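Local atomic coordinates of lectin 2 (Agrocybe aegerita, PDB entry 4TQJ), a protein that recognises N-acetylglucosamine at the non-reducing end of glycans, and is built of successive four-stranded sheets consistent with a beta-propeller. Residues 109-113 with 114-118; 276-280 with 281-285; 309-312 with 313-316. The protein carries 1 engineered substitution. One frame throughout, in Å; residues are numbered along the deposited sequence.

Interaction 1: residues 109-113 with 114-118; sequences GGWRV and EKHLR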
loop_
_atom_site.group_PDB
_atom_site.type_symbol
_atom_site.label_atom_id
_atom_site.label_comp_id
_atom_site.label_asym_id
_atom_site.label_seq_id
_atom_site.Cartn_x
_atom_site.Cartn_y
_atom_site.Cartn_z
ATOM N N GLY A 109 25.323 14.144 -21.963
ATOM C CA GLY A 109 24.771 13.459 -23.113
ATOM C C GLY A 109 23.936 14.400 -23.950
ATOM O O GLY A 109 23.393 14.004 -24.973
ATOM N N GLY A 110 23.828 15.649 -23.509
ATOM C CA GLY A 110 23.109 16.662 -24.268
ATOM C C GLY A 110 21.626 16.390 -24.477
ATOM O O GLY A 110 21.061 16.721 -25.521
ATOM N N TRP A 111 20.986 15.797 -23.481
ATOM C CA TRP A 111 19.564 15.473 -23.581
ATOM C C TRP A 111 18.722 16.727 -23.487
ATOM O O TRP A 111 18.997 17.601 -22.666
ATOM C CB TRP A 111 19.173 14.464 -22.498
ATOM C CG TRP A 111 19.801 13.139 -22.722
ATOM C CD1 TRP A 111 21.095 12.798 -22.472
ATOM C CD2 TRP A 111 19.171 11.966 -23.263
ATOM N NE1 TRP A 111 21.318 11.485 -22.819
ATOM C CE2 TRP A 111 20.151 10.952 -23.307
ATOM C CE3 TRP A 111 17.876 11.677 -23.711
ATOM C CZ2 TRP A 111 19.878 9.667 -23.782
ATOM C CZ3 TRP A 111 17.603 10.399 -24.180
ATOM C CH2 TRP A 111 18.600 9.412 -24.216
ATOM N N ARG A 112 17.698 16.812 -24.331
ATOM C CA ARG A 112 16.813 17.973 -24.398
ATOM C C ARG A 112 15.339 17.557 -24.347
ATOM O O ARG A 112 14.916 16.646 -25.060
ATOM C CB ARG A 112 17.049 18.744 -25.700
ATOM C CG ARG A 112 18.444 19.373 -25.842
ATOM C CD ARG A 112 18.612 20.534 -24.868
ATOM N NE ARG A 112 19.953 21.106 -24.898
ATOM C CZ ARG A 112 20.989 20.629 -24.217
ATOM N NH1 ARG A 112 20.848 19.557 -23.453
ATOM N NH2 ARG A 112 22.174 21.224 -24.305
ATOM N N VAL A 113 14.556 18.242 -23.519
ATOM C CA VAL A 113 13.118 17.994 -23.440
ATOM C C VAL A 113 12.442 18.225 -24.802
ATOM O O VAL A 113 11.418 17.601 -25.114
ATOM C CB VAL A 113 12.473 18.887 -22.346
ATOM C CG1 VAL A 113 10.961 18.955 -22.496
ATOM C CG2 VAL A 113 12.871 18.392 -20.966
ATOM N N GLU A 114 13.030 19.102 -25.619
ATOM C CA GLU A 114 12.478 19.426 -26.945
ATOM C C GLU A 114 12.767 18.382 -28.038
ATOM O O GLU A 114 12.194 18.443 -29.131
ATOM C CB GLU A 114 13.021 20.778 -27.422
ATOM C CG GLU A 114 12.773 21.934 -26.461
ATOM C CD GLU A 114 13.875 22.106 -25.412
ATOM O OE1 GLU A 114 14.778 21.243 -25.304
ATOM O OE2 GLU A 114 13.838 23.126 -24.687
ATOM N N LYS A 115 13.669 17.447 -27.761
ATOM C CA LYS A 115 14.130 16.511 -28.787
ATOM C C LYS A 115 14.000 15.045 -28.359
ATOM O O LYS A 115 13.796 14.160 -29.188
ATOM C CB LYS A 115 15.595 16.798 -29.143
ATOM C CG LYS A 115 15.888 18.263 -29.490
ATOM C CD LYS A 115 17.373 18.477 -29.799
ATOM C CE LYS A 115 17.784 17.773 -31.085
ATOM N NZ LYS A 115 19.237 17.975 -31.448
ATOM N N HIS A 116 14.124 14.797 -27.060
ATOM C CA HIS A 116 14.247 13.440 -26.559
ATOM C C HIS A 116 13.162 13.054 -25.552
ATOM O O HIS A 116 12.492 13.911 -24.969
ATOM C CB HIS A 116 15.630 13.257 -25.933
ATOM C CG HIS A 116 16.739 13.833 -26.756
ATOM N ND1 HIS A 116 17.487 14.915 -26.345
ATOM C CD2 HIS A 116 17.214 13.486 -27.975
ATOM C CE1 HIS A 116 18.381 15.206 -27.271
ATOM N NE2 HIS A 116 18.237 14.353 -28.269
ATOM N N LEU A 117 13.007 11.746 -25.365
ATOM C CA LEU A 117 12.130 11.184 -24.343
ATOM C C LEU A 117 12.963 10.332 -23.406
ATOM O O LEU A 117 13.805 9.571 -23.862
ATOM C CB LEU A 117 11.067 10.289 -24.985
ATOM C CG LEU A 117 10.150 10.999 -25.980
ATOM C CD1 LEU A 117 9.431 9.997 -26.885
ATOM C CD2 LEU A 117 9.169 11.871 -25.214
ATOM N N ARG A 118 12.709 10.446 -22.106
ATOM C CA ARG A 118 13.346 9.597 -21.110
ATOM C C ARG A 118 12.286 8.933 -20.245
ATOM O O ARG A 118 11.442 9.609 -19.673
ATOM C CB ARG A 118 14.331 10.413 -20.258
ATOM C CG ARG A 118 15.677 10.638 -20.957
ATOM C CD ARG A 118 16.449 11.853 -20.415
ATOM N NE ARG A 118 15.813 13.121 -20.760
ATOM C CZ ARG A 118 16.261 14.312 -20.372
ATOM N NH1 ARG A 118 17.361 14.400 -19.643
ATOM N NH2 ARG A 118 15.618 15.420 -20.724
HETATM O O HOH W 1 16.737 17.942 -21.054
HETATM O O HOH W 2 10.166 15.258 -24.170
HETATM O O HOH W 3 15.658 20.829 -22.634
#
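His-116 turns back on Arg-112 and binds both its N-H and its C=O. The amide N of Arg-112 donates to His-116 ND1 over 2.8 Å, arriving in the ring plane. Carbonyl O of Arg-112 takes a nearly axial bond from His-116 N (2.8 Å) and a second, from above its plane, from Lys-115 N (3.1 Å). Histidine suits this place because ND1 can accept while NE2, on the other side of the ring, bonds Glu-136 OE1. With CG beside its own backbone N (chi1 -44°), the imidazole swings back over the turn, and Lys-115 CB covers the centre of one face. His-116 CB meets Trp-111 CE3 at 3.5 Å, the two ring planes at 66°. Further along, the Arg-118 guanidinium lies over Trp-111 CB, with NH1 3.4 Å from it, while its methylene CD runs past CE3. That long side chain thus gives the indole an aliphatic neighbour and still delivers NH1 to Phe-104 O. One water joins Val-113 O to His-116 O. The 112-115 bond closes a type I beta-turn, which the His-116 N-H and imidazole extend, in the loop entering strand 117-121, the first in what is consistent with a beta-propeller blade.

Interaction 2: residues 276-280 with 281-285; sequences KGWQA and AKHPR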
loop_
_atom_site.group_PDB
_atom_site.type_symbol
_atom_site.label_atom_id
_atom_site.label_comp_id
_atom_site.label_asym_id
_atom_site.label_seq_id
_atom_site.Cartn_x
_atom_site.Cartn_y
_atom_site.Cartn_z
ATOM N N LYS A 276 -16.893 16.554 -33.858
ATOM C CA LYS A 276 -17.859 16.833 -32.796
ATOM C C LYS A 276 -17.422 17.957 -31.851
ATOM O O LYS A 276 -18.059 18.205 -30.828
ATOM C CB LYS A 276 -18.211 15.567 -32.025
ATOM C CG LYS A 276 -18.884 14.503 -32.900
ATOM C CD LYS A 276 -20.304 14.214 -32.439
ATOM C CE LYS A 276 -21.058 13.382 -33.470
ATOM N NZ LYS A 276 -21.752 12.218 -32.834
ATOM N N GLY A 277 -16.337 18.636 -32.202
ATOM C CA GLY A 277 -15.912 19.811 -31.464
ATOM C C GLY A 277 -14.831 19.585 -30.418
ATOM O O GLY A 277 -14.501 20.503 -29.671
ATOM N N TRP A 278 -14.273 18.377 -30.365
ATOM C CA TRP A 278 -13.232 18.099 -29.396
ATOM C C TRP A 278 -11.921 18.715 -29.859
ATOM O O TRP A 278 -11.454 18.447 -30.972
ATOM C CB TRP A 278 -13.091 16.598 -29.162
ATOM C CG TRP A 278 -14.317 15.991 -28.543
ATOM C CD1 TRP A 278 -15.463 15.634 -29.189
ATOM C CD2 TRP A 278 -14.516 15.659 -27.158
ATOM N NE1 TRP A 278 -16.372 15.130 -28.295
ATOM C CE2 TRP A 278 -15.816 15.124 -27.043
ATOM C CE3 TRP A 278 -13.730 15.785 -26.003
ATOM C CZ2 TRP A 278 -16.344 14.686 -25.818
ATOM C CZ3 TRP A 278 -14.262 15.374 -24.781
ATOM C CH2 TRP A 278 -15.556 14.829 -24.701
ATOM N N GLN A 279 -11.336 19.546 -29.000
ATOM C CA GLN A 279 -10.111 20.258 -29.324
ATOM C C GLN A 279 -9.005 19.958 -28.314
ATOM O O GLN A 279 -9.250 19.878 -27.113
ATOM C CB GLN A 279 -10.374 21.769 -29.359
ATOM C CG GLN A 279 -11.559 22.196 -30.233
ATOM C CD GLN A 279 -12.066 23.595 -29.866
ATOM O OE1 GLN A 279 -11.283 24.477 -29.531
ATOM N NE2 GLN A 279 -13.381 23.779 -29.889
ATOM N N ALA A 280 -7.781 19.826 -28.810
ATOM C CA ALA A 280 -6.626 19.538 -27.967
ATOM C C ALA A 280 -6.436 20.569 -26.851
ATOM O O ALA A 280 -6.091 20.219 -25.724
ATOM C CB ALA A 280 -5.382 19.463 -28.821
ATOM N N ALA A 281 -6.669 21.840 -27.166
ATOM C CA ALA A 281 -6.464 22.919 -26.196
ATOM C C ALA A 281 -7.520 22.973 -25.086
ATOM O O ALA A 281 -7.369 23.716 -24.118
ATOM C CB ALA A 281 -6.393 24.274 -26.908
ATOM N N LYS A 282 -8.589 22.198 -25.225
ATOM C CA LYS A 282 -9.705 22.325 -24.295
ATOM C C LYS A 282 -10.166 21.012 -23.668
ATOM O O LYS A 282 -10.677 21.011 -22.555
ATOM C CB LYS A 282 -10.907 23.010 -24.973
ATOM C CG LYS A 282 -10.605 24.372 -25.609
ATOM C CD LYS A 282 -11.850 25.253 -25.637
ATOM C CE LYS A 282 -12.046 25.950 -26.981
ATOM N NZ LYS A 282 -10.847 26.689 -27.455
ATOM N N HIS A 283 -9.987 19.903 -24.381
ATOM C CA HIS A 283 -10.726 18.688 -24.076
ATOM C C HIS A 283 -9.858 17.448 -23.905
ATOM O O HIS A 283 -9.783 16.609 -24.806
ATOM C CB HIS A 283 -11.726 18.437 -25.196
ATOM C CG HIS A 283 -12.653 19.587 -25.447
ATOM N ND1 HIS A 283 -12.807 20.162 -26.692
ATOM C CD2 HIS A 283 -13.497 20.248 -24.622
ATOM C CE1 HIS A 283 -13.701 21.128 -26.619
ATOM N NE2 HIS A 283 -14.129 21.209 -25.370
ATOM N N PRO A 284 -9.212 17.314 -22.747
ATOM C CA PRO A 284 -8.383 16.124 -22.528
ATOM C C PRO A 284 -9.154 14.799 -22.653
ATOM O O PRO A 284 -10.281 14.639 -22.136
ATOM C CB PRO A 284 -7.818 16.321 -21.111
ATOM C CG PRO A 284 -8.499 17.520 -20.536
ATOM C CD PRO A 284 -9.032 18.331 -21.694
ATOM N N ARG A 285 -8.541 13.862 -23.368
ATOM C CA ARG A 285 -9.107 12.526 -23.544
ATOM C C ARG A 285 -8.201 11.429 -22.951
ATOM O O ARG A 285 -6.985 11.592 -22.878
ATOM C CB ARG A 285 -9.445 12.280 -25.011
ATOM C CG ARG A 285 -10.815 12.891 -25.437
ATOM C CD ARG A 285 -10.805 13.470 -26.856
ATOM N NE ARG A 285 -9.898 14.618 -26.986
ATOM C CZ ARG A 285 -9.533 15.154 -28.156
ATOM N NH1 ARG A 285 -10.004 14.660 -29.302
ATOM N NH2 ARG A 285 -8.697 16.177 -28.184
HETATM O O HOH W 4 -8.727 17.493 -30.645
#
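A type I beta-turn, Gln-279 to Lys-282, is extended by His-283, whose N-H and ring bond back to Gln-279, in the loop that brings the chain to strand 285-288, the first strand of a sheet in what is consistent with a beta-propeller. Gln-279 N donates to His-283 ND1 over 2.8 Å, nearly straight and within 4° of the imidazole plane. Carbonyl O of the same Gln-279 accepts twice: from His-283 N at 2.8 Å, head on to the carbonyl, and from Lys-282 N at 3.1 Å, from above the carbonyl plane. A single residue's peptide groups are therefore held by three bonds, and histidine fits because ND1 can accept from a backbone N-H while NE2, which then carries the ring proton, donates to Asn-303 OD1. Lys-282 CB lies over the centre of one face of the ring. His-283 CB touches Trp-278 CE3 at 3.4 Å, the ring planes being 69° apart.

Gln-279 and Lys-282 run side by side, and Lys-282 NZ reaches Gln-279 OE1 by a weak bond of 3.1 Å. Arg-285 lays its guanidinium over Trp-278 CB, NH1 at 3.6 Å, and its bends at chi2 and chi3 let NE return to His-283 O (3.0 Å). Gly-277, with phi 97°, takes angles at which a beta carbon would press on the preceding carbonyl. Outside the turn, Arg-285 NH1 bonds Phe-272 O and Trp-278 NE1 bonds Asp-271 OD1, both just after strand 266-269, while Pro-284 pairs through its backbone with Phe-301 of strand 297-301.

Interaction 3: residues 309-312 with 313-316; sequences ALNN and GDGT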
loop_
_atom_site.group_PDB
_atom_site.type_symbol
_atom_site.label_atom_id
_atom_site.label_comp_id
_atom_site.label_asym_id
_atom_site.label_seq_id
_atom_site.Cartn_x
_atom_site.Cartn_y
_atom_site.Cartn_z
ATOM N N ALA A 309 -17.441 6.436 -23.379
ATOM C CA ALA A 309 -17.961 5.346 -24.190
ATOM C C ALA A 309 -17.373 4.063 -23.634
ATOM O O ALA A 309 -16.157 3.919 -23.551
ATOM C CB ALA A 309 -17.594 5.512 -25.651
ATOM N N LEU A 310 -18.242 3.149 -23.230
ATOM C CA LEU A 310 -17.812 1.886 -22.645
ATOM C C LEU A 310 -17.578 0.794 -23.685
ATOM O O LEU A 310 -18.377 0.601 -24.606
ATOM C CB LEU A 310 -18.829 1.401 -21.616
ATOM C CG LEU A 310 -19.048 2.312 -20.408
ATOM C CD1 LEU A 310 -20.147 1.732 -19.524
ATOM C CD2 LEU A 310 -17.738 2.526 -19.619
ATOM N N ASN A 311 -16.463 0.088 -23.506
ATOM C CA ASN A 311 -16.058 -1.054 -24.314
ATOM C C ASN A 311 -16.987 -2.222 -24.025
ATOM O O ASN A 311 -17.261 -2.519 -22.862
ATOM C CB ASN A 311 -14.622 -1.423 -23.917
ATOM C CG ASN A 311 -13.962 -2.402 -24.872
ATOM O OD1 ASN A 311 -14.599 -3.312 -25.398
ATOM N ND2 ASN A 311 -12.655 -2.227 -25.079
ATOM N N ASN A 312 -17.485 -2.876 -25.070
ATOM C CA ASN A 312 -18.379 -4.018 -24.890
ATOM C C ASN A 312 -17.582 -5.205 -24.330
ATOM O O ASN A 312 -18.149 -6.184 -23.825
ATOM C CB ASN A 312 -19.083 -4.384 -26.220
ATOM C CG ASN A 312 -20.122 -3.346 -26.635
ATOM O OD1 ASN A 312 -20.923 -2.900 -25.812
ATOM N ND2 ASN A 312 -20.104 -2.945 -27.911
ATOM N N GLY A 313 -16.259 -5.104 -24.429
ATOM C CA GLY A 313 -15.369 -6.138 -23.946
ATOM C C GLY A 313 -14.531 -6.751 -25.054
ATOM O O GLY A 313 -13.618 -7.530 -24.794
ATOM N N ASP A 314 -14.836 -6.405 -26.294
ATOM C CA ASP A 314 -14.181 -7.032 -27.441
ATOM C C ASP A 314 -13.569 -6.000 -28.405
ATOM O O ASP A 314 -13.197 -6.322 -29.535
ATOM C CB ASP A 314 -15.190 -7.915 -28.182
ATOM C CG ASP A 314 -16.370 -7.124 -28.717
ATOM O OD1 ASP A 314 -16.535 -5.962 -28.296
ATOM O OD2 ASP A 314 -17.138 -7.656 -29.551
ATOM N N GLY A 315 -13.452 -4.756 -27.961
ATOM C CA GLY A 315 -12.898 -3.726 -28.826
ATOM C C GLY A 315 -13.951 -3.004 -29.655
ATOM O O GLY A 315 -13.622 -2.126 -30.468
ATOM N N THR A 316 -15.217 -3.375 -29.475
ATOM C CA THR A 316 -16.317 -2.532 -29.943
ATOM C C THR A 316 -16.859 -1.777 -28.741
ATOM O O THR A 316 -16.609 -2.162 -27.602
ATOM C CB THR A 316 -17.475 -3.322 -30.595
ATOM O OG1 THR A 316 -18.074 -4.193 -29.627
ATOM C CG2 THR A 316 -16.982 -4.139 -31.791
#
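Asn-311 and Gly-313 make the tightest of the side-chain-to-backbone bonds: Asn-311 OD1 accepts from Gly-313 N at 2.6 Å and also from Gly-315 N at 3.2 Å. The first N-H is tilted 34° from the carbonyl plane of the amide, the second lies closer to it. CG stands anti to the backbone N (chi1 -168°), which sends the amide into the middle of the loop, where one oxygen can draw two amide groups together. Asparagine suits the spot because its other end donates: ND2 bonds Leu-235 O and Gly-296 O, so the buried amide is used at both ends and connects this loop to two others. Asp-314 OD1 takes Thr-316 N at 3.1 Å from above the carboxylate plane, an Asx turn.

Backbone to backbone, Asn-312 N donates almost straight to Thr-316 O over 2.8 Å, closing the ring of residues 312-316. The loop joins strands 306-309 and 321-324 of one sheet and lies in an FG-GAP-like repeat, a family of the beta-propeller clan; Gly-313 and Gly-315, at positive phi, turn the chain where a beta carbon would collide with the preceding carbonyl oxygen.

Between side chains, Asn-312 ND2 gives Thr-316 OG1 a bond of 2.9 Å that lies in the plane of the Asn-312 amide, while its OD1 accepts from Gln-318 NE2. Thr-316 OG1 in turn donates to Asp-314 OD1 at 2.7 Å, on the syn side of the carboxylate, so aspartate fits by accepting twice and threonine by offering a hydroxyl that both accepts and donates.

How the interactions relate
From the N terminus the three contacts follow in series, and none nests in or crosses another. Interaction 1 shapes the loop between strand 98-101, the last of its sheet, and strand 117-121, the first of the next. Interaction 2 does the same job between 266-269 and 285-288, its centre about 28 Å from that of interaction 1. Interaction 3 belongs to the sheet that interaction 2 leads into, but closes a hairpin loop between its third and fourth strands, about 22 Å from interaction 2, centre to centre. Phe-272 meets Trp-278 of interaction 2 and Ala-309 of interaction 3, while interactions 1 and 3 lie on opposite sides of the chain's centre.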